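Local coordinates for protein NADH oxidase (Thermus thermophilus, PDB 6RVB) that reduces coenzyme A disulfide with NADH as an FAD-dependent oxidoreductase of the class-III pyridine nucleotide-disulfide family, at residues T265-R270 / R319-V324. Numbering follows the deposited sequence.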
loop_
_atom_site.group_PDB
_atom_site.type_symbol
_atom_site.label_atom_id
_atom_site.label_comp_id
_atom_site.label_asym_id
_atom_site.label_seq_id
_atom_site.Cartn_x
_atom_site.Cartn_y
_atom_site.Cartn_z
ATOM N N THR A 265 -2.910 29.872 -9.035
ATOM C CA THR A 265 -1.762 29.975 -8.106
ATOM C C THR A 265 -0.457 29.525 -8.744
ATOM O O THR A 265 -0.485 28.783 -9.703
ATOM C CB THR A 265 -1.944 29.157 -6.738
ATOM O OG1 THR A 265 -1.753 27.747 -6.924
ATOM C CG2 THR A 265 -3.271 29.411 -6.149
ATOM N N ASP A 266 0.667 29.963 -8.188
ATOM C CA ASP A 266 1.972 29.425 -8.523
ATOM C C ASP A 266 2.479 28.403 -7.531
ATOM O O ASP A 266 1.735 28.011 -6.652
ATOM C CB ASP A 266 2.978 30.530 -8.748
ATOM C CG ASP A 266 3.252 31.350 -7.542
ATOM O OD1 ASP A 266 2.838 30.988 -6.467
ATOM O OD2 ASP A 266 3.942 32.375 -7.694
ATOM N N GLU A 267 3.719 27.946 -7.678
ATOM C CA GLU A 267 4.235 26.914 -6.802
ATOM C C GLU A 267 4.398 27.472 -5.397
ATOM O O GLU A 267 4.826 26.789 -4.506
ATOM C CB GLU A 267 5.559 26.324 -7.296
ATOM C CG GLU A 267 5.630 25.792 -8.700
ATOM C CD GLU A 267 7.000 25.194 -9.038
ATOM O OE1 GLU A 267 7.105 24.548 -10.092
ATOM O OE2 GLU A 267 7.983 25.331 -8.266
ATOM N N ARG A 268 4.095 28.730 -5.163
ATOM C CA ARG A 268 4.316 29.268 -3.836
ATOM C C ARG A 268 3.001 29.664 -3.288
ATOM O O ARG A 268 2.941 30.363 -2.271
ATOM C CB ARG A 268 5.197 30.478 -3.855
ATOM C CG ARG A 268 6.377 30.324 -3.132
ATOM C CD ARG A 268 7.512 30.577 -4.003
ATOM N NE ARG A 268 7.930 31.980 -4.000
ATOM C CZ ARG A 268 7.769 32.823 -5.016
ATOM N NH1 ARG A 268 7.162 32.408 -6.182
ATOM N NH2 ARG A 268 8.240 34.061 -4.847
ATOM N N MET A 269 1.952 29.212 -3.973
ATOM C CA MET A 269 0.592 29.488 -3.593
ATOM C C MET A 269 0.208 30.976 -3.737
ATOM O O MET A 269 -0.745 31.424 -3.159
ATOM C CB MET A 269 0.355 28.903 -2.200
ATOM C CG MET A 269 0.605 27.386 -2.186
ATOM S SD MET A 269 -0.633 26.567 -3.115
ATOM C CE MET A 269 0.351 26.240 -4.516
ATOM N N ARG A 270 0.939 31.735 -4.543
ATOM C CA ARG A 270 0.636 33.120 -4.714
ATOM C C ARG A 270 -0.359 33.432 -5.784
ATOM O O ARG A 270 -0.320 32.866 -6.835
ATOM C CB ARG A 270 1.877 33.869 -5.051
ATOM C CG ARG A 270 1.721 35.484 -4.650
ATOM C CD ARG A 270 3.101 36.304 -4.261
ATOM N NE ARG A 270 4.052 36.340 -5.399
ATOM C CZ ARG A 270 4.741 35.298 -5.778
ATOM N NH1 ARG A 270 4.597 34.212 -5.079
ATOM N NH2 ARG A 270 5.519 35.340 -6.821
ATOM N N ARG A 319 7.873 24.949 -1.793
ATOM C CA ARG A 319 7.169 25.031 -3.079
ATOM C C ARG A 319 6.141 23.903 -3.110
ATOM O O ARG A 319 6.356 22.910 -2.479
ATOM C CB ARG A 319 8.106 24.936 -4.238
ATOM C CG ARG A 319 8.983 26.079 -4.414
ATOM C CD ARG A 319 9.600 26.228 -5.831
ATOM N NE ARG A 319 9.805 27.634 -6.029
ATOM C CZ ARG A 319 9.321 28.359 -7.015
ATOM N NH1 ARG A 319 8.642 27.782 -7.952
ATOM N NH2 ARG A 319 9.518 29.676 -7.059
ATOM N N PHE A 320 4.979 24.109 -3.723
ATOM C CA PHE A 320 4.003 23.055 -3.959
ATOM C C PHE A 320 4.084 22.609 -5.424
ATOM O O PHE A 320 3.836 23.404 -6.338
ATOM C CB PHE A 320 2.597 23.494 -3.610
ATOM C CG PHE A 320 1.567 22.454 -3.908
ATOM C CD1 PHE A 320 1.509 21.279 -3.171
ATOM C CD2 PHE A 320 0.631 22.628 -4.936
ATOM C CE1 PHE A 320 0.565 20.305 -3.442
ATOM C CE2 PHE A 320 -0.346 21.645 -5.197
ATOM C CZ PHE A 320 -0.370 20.504 -4.463
ATOM N N LEU A 321 4.439 21.338 -5.641
ATOM C CA LEU A 321 4.805 20.880 -6.949
ATOM C C LEU A 321 3.808 20.146 -7.759
ATOM O O LEU A 321 4.130 19.731 -8.841
ATOM C CB LEU A 321 6.030 20.035 -6.829
ATOM C CG LEU A 321 7.278 20.751 -6.322
ATOM C CD1 LEU A 321 8.426 19.811 -6.378
ATOM C CD2 LEU A 321 7.674 21.869 -7.199
ATOM N N GLY A 322 2.614 19.976 -7.254
ATOM C CA GLY A 322 1.563 19.436 -8.068
ATOM C C GLY A 322 0.797 18.270 -7.509
ATOM O O GLY A 322 1.101 17.781 -6.415
ATOM N N VAL A 323 -0.206 17.820 -8.259
ATOM C CA VAL A 323 -0.898 16.605 -7.928
ATOM C C VAL A 323 -1.011 15.721 -9.175
ATOM O O VAL A 323 -0.714 16.085 -10.317
ATOM C CB VAL A 323 -2.262 16.919 -7.380
ATOM C CG1 VAL A 323 -2.111 17.836 -6.244
ATOM C CG2 VAL A 323 -3.153 17.557 -8.490
ATOM N N VAL A 324 -1.466 14.531 -8.923
ATOM C CA VAL A 324 -1.639 13.618 -9.977
ATOM C C VAL A 324 -3.125 13.065 -9.988
ATOM O O VAL A 324 -3.583 12.394 -10.929
ATOM C CB VAL A 324 -0.534 12.641 -9.788
ATOM C CG1 VAL A 324 -1.026 11.301 -9.581
ATOM C CG2 VAL A 324 0.345 12.730 -10.883
#
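Glu267 grips the 319-324 segment twice. Its carbonyl O takes the backbone N-H of Phe320 (N to O 2.8 Å), while its carboxylate forms a salt bridge with Arg319, NH1 to OE2 2.6 Å. NH1 points at OE2 within the guanidinium plane but meets the carboxylate from above, the two planes standing 70° apart. The extended Glu267 chain (chi2 -178°) carries OE2 across Arg319, with Leu321 CD2 3.6 Å from OE2. With an alanine at Glu267, Arg319 is likely to lose its carboxylate mate and its guanidinium to swing more freely. On the buried side, Met269 bends at chi2 and chi3; its CE lies 3.6 Å from Phe320 CD2, and SD, 5.3 Å from the ring centroid, makes an oblique Met-aromatic contact. Behind these residues, a type I turn from Asp266 to Met269 presents the Glu267 carbonyl; Asp266 OD1 braces it by accepting from Arg270 N at 2.8 Å, and its OD2 makes a salt bridge with Arg270 NH1. Helix 299-313 backs the contact: His305 meets both Met269 and, edge-to-face, the Phe320 ring. The contact thus ties the type I turn before strand 276-278 of the FAD-side parallel sheet to the loop between helix 299-313 and strand 327-331.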